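GARP domain-containing protein (Trypanosoma brucei brucei TREU927, PDB 6XZ6) serves as a trypanosome receptor that binds the host complement regulator factor H and increases transmission of the parasite to tsetse flies. Local coordinates at residues A[16-21]-A[151-156]; A[113-118]-A[164-169]; A[121-126]-A[134-139]. One frame throughout, in Å; residues are numbered along the deposited sequence.

All three contacts lie toward the same end of the elongated helical bundle, and factor H of the host meets segments of contacts 2 and 3. Contact 2 is the buried one, an apolar meeting of V114, F115 and F166 between helices 67-125 and 165-208. Contact 1, between helices 4-61 and 148-161, is partly buried: V19 and A154 pack inside, while a salt bridge and a water join E18 to R153 nearer the surface. Contact 3 is also partly exposed and joins helix 67-125 to helix 129-137 through alanines and a lysine stem. F115 of contact 2 packs on L16 and V19 of contact 1, and the C17-C138 disulfide ties contact 1 to contact 3.

Contact 1 (A[16-21]-A[151-156]); sequences LCEVAK and LTRAAH
R153 NH2 donates to E18 OE2 over 3.1 Å in an almost straight hydrogen bond, 172° at the hydrogen, which is also the salt bridge of this contact. The carboxylate oxygen sits at the edge of the guanidinium, in its plane, and is met nearly along its C-O axis. With the two flat groups only 17° apart, charge and hydrogen-bond direction work together. A water closes a second path between the same side chains: it accepts from R153 NE at 3.0 Å and donates to E18 OE1 at 3.2 Å, so both carboxylate oxygens are engaged and the rotation of the group is restrained. E18 reaches out as an extended chain, whereas the arginine bends at its third torsion (chi3 47°), and the two side chains cross at about a right angle.

The backbones behind them belong to helices 4-61 and 148-161 of the GARP-family helical bundle, which run roughly antiparallel with local axes 9.4 Å apart. A154 points its methyl at the first helix, where its CB lies 3.7 Å from E18 CD, beneath the polar bridge. On the inner side V19 CG2 comes within 4.0 Å of A154 CB and also rests near the carbonyl oxygen of A154. V19 further packs on F115 of helix 67-125 and Y170 of helix 165-208, which continue the apolar layer away from the salt bridge.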
# COMPACT_ATOMS: atom_id res chain seq x y z
N LEU A 16 -12.65 -0.02 -12.40
CA LEU A 16 -12.81 -0.87 -11.20
C LEU A 16 -11.70 -1.92 -11.15
O LEU A 16 -11.13 -2.17 -10.10
CB LEU A 16 -14.19 -1.59 -11.22
CG LEU A 16 -15.47 -0.75 -11.01
CD1 LEU A 16 -16.67 -1.62 -11.06
CD2 LEU A 16 -15.46 -0.06 -9.66
N CYS A 17 -11.40 -2.51 -12.28
CA CYS A 17 -10.38 -3.53 -12.52
C CYS A 17 -8.95 -2.99 -12.23
O CYS A 17 -8.18 -3.65 -11.54
CB CYS A 17 -10.52 -4.06 -13.95
SG CYS A 17 -9.61 -5.57 -14.33
N GLU A 18 -8.63 -1.77 -12.69
CA GLU A 18 -7.36 -1.08 -12.48
C GLU A 18 -7.16 -0.81 -11.00
O GLU A 18 -6.11 -1.14 -10.47
CB GLU A 18 -7.32 0.23 -13.31
CG GLU A 18 -5.99 0.96 -13.36
CD GLU A 18 -5.90 2.27 -14.13
OE1 GLU A 18 -6.96 2.85 -14.50
OE2 GLU A 18 -4.76 2.72 -14.36
N VAL A 19 -8.17 -0.25 -10.32
CA VAL A 19 -8.15 0.04 -8.88
C VAL A 19 -8.02 -1.24 -8.05
O VAL A 19 -7.22 -1.26 -7.12
CB VAL A 19 -9.34 0.91 -8.42
CG1 VAL A 19 -9.41 0.94 -6.92
CG2 VAL A 19 -9.24 2.34 -8.94
N ALA A 20 -8.82 -2.28 -8.35
CA ALA A 20 -8.81 -3.56 -7.60
C ALA A 20 -7.44 -4.24 -7.61
O ALA A 20 -7.01 -4.77 -6.59
CB ALA A 20 -9.85 -4.51 -8.16
N LYS A 21 -6.77 -4.22 -8.79
CA LYS A 21 -5.44 -4.79 -9.04
C LYS A 21 -4.36 -4.09 -8.21
O LYS A 21 -3.45 -4.76 -7.71
CB LYS A 21 -5.11 -4.69 -10.53
CG LYS A 21 -5.73 -5.76 -11.40
CD LYS A 21 -5.43 -5.50 -12.89
CE LYS A 21 -4.00 -5.77 -13.28
NZ LYS A 21 -3.80 -5.79 -14.75
N LEU A 151 -1.58 5.20 -8.36
CA LEU A 151 -2.67 5.17 -7.40
C LEU A 151 -3.64 6.34 -7.61
O LEU A 151 -4.84 6.09 -7.69
CB LEU A 151 -2.09 5.17 -5.97
CG LEU A 151 -2.91 4.57 -4.83
CD1 LEU A 151 -3.32 3.13 -5.11
CD2 LEU A 151 -2.09 4.57 -3.59
N THR A 152 -3.15 7.60 -7.76
CA THR A 152 -3.99 8.80 -7.95
C THR A 152 -4.62 8.85 -9.34
O THR A 152 -5.76 9.31 -9.48
CB THR A 152 -3.25 10.12 -7.62
OG1 THR A 152 -2.10 10.25 -8.47
CG2 THR A 152 -2.82 10.22 -6.19
N ARG A 153 -3.88 8.42 -10.38
CA ARG A 153 -4.36 8.41 -11.76
C ARG A 153 -5.61 7.52 -11.88
O ARG A 153 -6.64 7.97 -12.40
CB ARG A 153 -3.27 7.93 -12.70
CG ARG A 153 -3.45 8.36 -14.15
CD ARG A 153 -2.63 7.54 -15.12
NE ARG A 153 -2.78 6.12 -14.84
CZ ARG A 153 -1.77 5.31 -14.54
NH1 ARG A 153 -0.52 5.77 -14.55
NH2 ARG A 153 -2.00 4.04 -14.25
N ALA A 154 -5.53 6.31 -11.33
CA ALA A 154 -6.63 5.36 -11.33
C ALA A 154 -7.81 5.86 -10.47
O ALA A 154 -8.97 5.58 -10.80
CB ALA A 154 -6.12 4.01 -10.84
N ALA A 155 -7.52 6.64 -9.39
CA ALA A 155 -8.54 7.23 -8.50
C ALA A 155 -9.28 8.38 -9.20
O ALA A 155 -10.49 8.47 -9.11
CB ALA A 155 -7.92 7.69 -7.19
N HIS A 156 -8.56 9.21 -9.94
CA HIS A 156 -9.13 10.30 -10.72
C HIS A 156 -9.92 9.74 -11.90
O HIS A 156 -10.93 10.31 -12.26
CB HIS A 156 -8.02 11.23 -11.26
CG HIS A 156 -7.55 12.24 -10.26
ND1 HIS A 156 -6.26 12.25 -9.81
CD2 HIS A 156 -8.23 13.27 -9.68
CE1 HIS A 156 -6.18 13.25 -8.94
NE2 HIS A 156 -7.34 13.90 -8.85
O HOH W 1 -5.67 5.60 -15.61

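Contact 2 (A[113-118]-A[164-169]); sequences SVFSGL and QDFAEE
F166 has its CG anti to the backbone N (chi1 175°), which carries the ring out from helix 165-208 toward helix 67-125, while F115 turns its CG beside its own backbone N (chi1 -74°) and brings the far end of its ring to the same place. The result is an aromatic cluster between helices near the end of the bundle that binds factor H. The two rings meet obliquely, with centroids 5.6 Å apart and planes at 45°, and F115 CZ lies 3.8 Å from F166 CE1. F115 also sets its ring edge-to-face with Y170 and packs on L158, so three helices besides its own, counting helix 4-61 with L16 and L23, converge on this one side chain.

Factor H lies against the same region: V14 of the factor H chain packs on F166, and K33 of that chain forms a salt bridge with E169. F166 and V114 thus border the factor H interface, V114 packing on C32 of that chain. V114 and F166 reach toward each other from opposite directions, and the CG1 branch of V114 does the touching, 3.9 Å from F166 CE2 and 3.5 Å from F166 CZ.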
# COMPACT_ATOMS: atom_id res chain seq x y z
N SER A 113 -12.42 -5.43 -0.74
CA SER A 113 -13.62 -6.27 -0.82
C SER A 113 -14.79 -5.61 -1.58
O SER A 113 -15.64 -6.30 -2.17
CB SER A 113 -14.08 -6.64 0.59
OG SER A 113 -14.17 -5.46 1.36
N VAL A 114 -14.82 -4.27 -1.55
CA VAL A 114 -15.83 -3.47 -2.23
C VAL A 114 -15.59 -3.57 -3.75
O VAL A 114 -16.49 -4.01 -4.46
CB VAL A 114 -15.93 -2.01 -1.68
CG1 VAL A 114 -16.87 -1.14 -2.52
CG2 VAL A 114 -16.35 -2.00 -0.21
N PHE A 115 -14.39 -3.21 -4.22
CA PHE A 115 -14.03 -3.26 -5.64
C PHE A 115 -14.10 -4.68 -6.20
O PHE A 115 -14.48 -4.83 -7.36
CB PHE A 115 -12.66 -2.66 -5.88
CG PHE A 115 -12.69 -1.16 -5.79
CD1 PHE A 115 -12.97 -0.39 -6.91
CD2 PHE A 115 -12.43 -0.52 -4.59
CE1 PHE A 115 -12.99 1.00 -6.83
CE2 PHE A 115 -12.47 0.88 -4.50
CZ PHE A 115 -12.75 1.63 -5.62
N SER A 116 -13.75 -5.69 -5.40
CA SER A 116 -13.85 -7.10 -5.79
C SER A 116 -15.32 -7.54 -5.97
O SER A 116 -15.62 -8.22 -6.93
CB SER A 116 -13.11 -7.99 -4.78
OG SER A 116 -11.71 -7.81 -4.91
N GLY A 117 -16.20 -7.10 -5.08
CA GLY A 117 -17.64 -7.36 -5.14
C GLY A 117 -18.32 -6.67 -6.29
O GLY A 117 -19.20 -7.26 -6.92
N LEU A 118 -17.92 -5.44 -6.61
CA LEU A 118 -18.46 -4.72 -7.75
C LEU A 118 -18.10 -5.45 -9.03
O LEU A 118 -18.95 -5.61 -9.91
CB LEU A 118 -18.00 -3.25 -7.80
CG LEU A 118 -18.62 -2.31 -6.73
CD1 LEU A 118 -17.88 -0.99 -6.65
CD2 LEU A 118 -20.09 -2.07 -6.96
N GLN A 164 -21.14 8.89 -8.24
CA GLN A 164 -21.44 8.46 -6.89
C GLN A 164 -20.41 8.99 -5.93
O GLN A 164 -19.23 9.06 -6.28
CB GLN A 164 -21.48 6.93 -6.81
CG GLN A 164 -22.74 6.33 -7.36
CD GLN A 164 -22.63 4.85 -7.32
OE1 GLN A 164 -23.05 4.24 -6.34
NE2 GLN A 164 -22.05 4.25 -8.37
N ASP A 165 -20.87 9.37 -4.71
CA ASP A 165 -20.04 9.92 -3.65
C ASP A 165 -18.88 8.98 -3.30
O ASP A 165 -17.80 9.45 -2.98
CB ASP A 165 -20.89 10.23 -2.41
CG ASP A 165 -21.50 11.63 -2.35
OD1 ASP A 165 -21.15 12.47 -3.23
OD2 ASP A 165 -22.32 11.90 -1.41
N PHE A 166 -19.11 7.67 -3.36
CA PHE A 166 -18.11 6.65 -3.06
C PHE A 166 -16.80 6.83 -3.83
O PHE A 166 -15.73 6.68 -3.26
CB PHE A 166 -18.69 5.25 -3.30
CG PHE A 166 -17.67 4.15 -3.13
CD1 PHE A 166 -17.00 3.61 -4.23
CD2 PHE A 166 -17.34 3.67 -1.86
CE1 PHE A 166 -16.05 2.60 -4.08
CE2 PHE A 166 -16.39 2.66 -1.71
CZ PHE A 166 -15.74 2.14 -2.82
N ALA A 167 -16.91 7.09 -5.15
CA ALA A 167 -15.79 7.31 -6.06
C ALA A 167 -15.03 8.58 -5.69
O ALA A 167 -13.81 8.60 -5.79
CB ALA A 167 -16.31 7.39 -7.47
N GLU A 168 -15.72 9.62 -5.20
CA GLU A 168 -15.11 10.87 -4.73
C GLU A 168 -14.39 10.63 -3.40
O GLU A 168 -13.27 11.09 -3.24
CB GLU A 168 -16.17 11.99 -4.60
CG GLU A 168 -15.63 13.32 -4.09
CD GLU A 168 -14.63 14.08 -4.94
OE1 GLU A 168 -14.61 13.89 -6.17
OE2 GLU A 168 -13.87 14.89 -4.36
N GLU A 169 -15.02 9.88 -2.47
CA GLU A 169 -14.40 9.53 -1.19
C GLU A 169 -13.21 8.59 -1.42
O GLU A 169 -12.20 8.75 -0.76
CB GLU A 169 -15.43 9.01 -0.20
CG GLU A 169 -14.89 8.49 1.12
CD GLU A 169 -15.73 7.33 1.64
OE1 GLU A 169 -15.62 6.20 1.09
OE2 GLU A 169 -16.52 7.56 2.58

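Contact 3 (A[121-126]-A[134-139]); sequences GAAEHG and LAKECA
K136 lies along A123, and its side chain can be followed outward from helix 129-137. Its CB leads to CG, which meets the methyl of A123 at 3.8 Å (K136 CG to A123 CB). From there CD carries the chain onward, and bends at the third and fourth torsions (chi3 -135°, chi4 143°) keep it close to the end of helix 67-125. K136 CE then comes to 3.3 Å from A123 O, so a methylene next to the charged nitrogen faces the backbone carbonyl. At the tip, K136 NZ stands 3.8 Å from A123 O and has a long, weak ion pair with E129.

Beside this aliphatic stem the helices meet through alanines. A135 points its methyl at the other segment, where its CB touches A122 CB at 3.7 Å and sits 3.6 Å from A123 N. A123 CB faces back toward A135 CB at 4.2 Å. Such small side chains let the backbones come close, with the CA atoms of A123 and A135 only 4.9 Å apart.

The arrangement is a helical hairpin: the chain leaves helix 67-125, turns, and comes back along it as the short helix 129-137. Helix 4-61 flanks the pair, with T13 against both A122 and L134, and the disulfide from C138, just past the end of the short helix, to C17 ties this end to the long helix.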
# COMPACT_ATOMS: atom_id res chain seq x y z
N GLY A 121 -20.17 -8.67 -9.51
CA GLY A 121 -21.46 -8.26 -10.05
C GLY A 121 -21.41 -8.10 -11.56
O GLY A 121 -22.26 -8.65 -12.26
N ALA A 122 -20.37 -7.39 -12.08
CA ALA A 122 -20.10 -7.20 -13.53
C ALA A 122 -19.80 -8.56 -14.23
O ALA A 122 -20.19 -8.76 -15.39
CB ALA A 122 -18.96 -6.22 -13.75
N ALA A 123 -19.14 -9.52 -13.52
CA ALA A 123 -18.86 -10.86 -14.04
C ALA A 123 -20.15 -11.65 -14.30
O ALA A 123 -20.24 -12.35 -15.32
CB ALA A 123 -17.99 -11.63 -13.07
N GLU A 124 -21.13 -11.52 -13.39
CA GLU A 124 -22.43 -12.20 -13.40
C GLU A 124 -23.53 -11.48 -14.20
O GLU A 124 -24.34 -12.15 -14.84
CB GLU A 124 -22.93 -12.37 -11.96
CG GLU A 124 -22.02 -13.19 -11.05
CD GLU A 124 -22.21 -13.01 -9.55
OE1 GLU A 124 -23.19 -12.35 -9.12
OE2 GLU A 124 -21.36 -13.53 -8.79
N HIS A 125 -23.59 -10.13 -14.11
CA HIS A 125 -24.65 -9.32 -14.71
C HIS A 125 -24.15 -8.16 -15.60
O HIS A 125 -24.90 -7.19 -15.81
CB HIS A 125 -25.59 -8.79 -13.60
CG HIS A 125 -26.07 -9.85 -12.65
ND1 HIS A 125 -26.93 -10.86 -13.07
CD2 HIS A 125 -25.77 -10.05 -11.35
CE1 HIS A 125 -27.12 -11.63 -12.01
NE2 HIS A 125 -26.45 -11.18 -10.95
N GLY A 126 -22.95 -8.27 -16.16
CA GLY A 126 -22.41 -7.26 -17.06
C GLY A 126 -23.25 -7.19 -18.31
O GLY A 126 -23.83 -8.21 -18.71
N LEU A 134 -14.10 -9.31 -19.06
CA LEU A 134 -13.09 -8.45 -18.45
C LEU A 134 -13.11 -8.59 -16.92
O LEU A 134 -12.06 -8.77 -16.32
CB LEU A 134 -13.25 -6.99 -18.91
CG LEU A 134 -12.56 -5.93 -18.04
CD1 LEU A 134 -11.08 -5.85 -18.33
CD2 LEU A 134 -13.18 -4.59 -18.23
N ALA A 135 -14.33 -8.53 -16.31
CA ALA A 135 -14.54 -8.66 -14.87
C ALA A 135 -14.22 -10.08 -14.34
O ALA A 135 -13.74 -10.21 -13.21
CB ALA A 135 -15.96 -8.28 -14.53
N LYS A 136 -14.47 -11.15 -15.15
CA LYS A 136 -14.16 -12.53 -14.76
C LYS A 136 -12.65 -12.77 -14.73
O LYS A 136 -12.17 -13.47 -13.83
CB LYS A 136 -14.81 -13.56 -15.69
CG LYS A 136 -16.10 -14.18 -15.13
CD LYS A 136 -16.80 -15.07 -16.18
CE LYS A 136 -18.30 -14.83 -16.26
NZ LYS A 136 -18.79 -14.92 -17.66
N GLU A 137 -11.89 -12.16 -15.68
CA GLU A 137 -10.44 -12.23 -15.80
C GLU A 137 -9.74 -11.47 -14.67
O GLU A 137 -8.60 -11.77 -14.33
CB GLU A 137 -10.00 -11.63 -17.13
CG GLU A 137 -9.97 -12.59 -18.31
CD GLU A 137 -9.98 -11.92 -19.68
OE1 GLU A 137 -9.48 -10.78 -19.82
OE2 GLU A 137 -10.50 -12.56 -20.63
N CYS A 138 -10.42 -10.48 -14.12
CA CYS A 138 -9.97 -9.58 -13.07
C CYS A 138 -10.31 -10.07 -11.67
O CYS A 138 -10.13 -9.34 -10.70
CB CYS A 138 -10.59 -8.21 -13.33
SG CYS A 138 -9.63 -6.83 -12.68
N ALA A 139 -10.83 -11.30 -11.54
CA ALA A 139 -11.23 -11.87 -10.26
C ALA A 139 -10.07 -11.94 -9.29
O ALA A 139 -10.20 -11.43 -8.18
CB ALA A 139 -11.83 -13.25 -10.46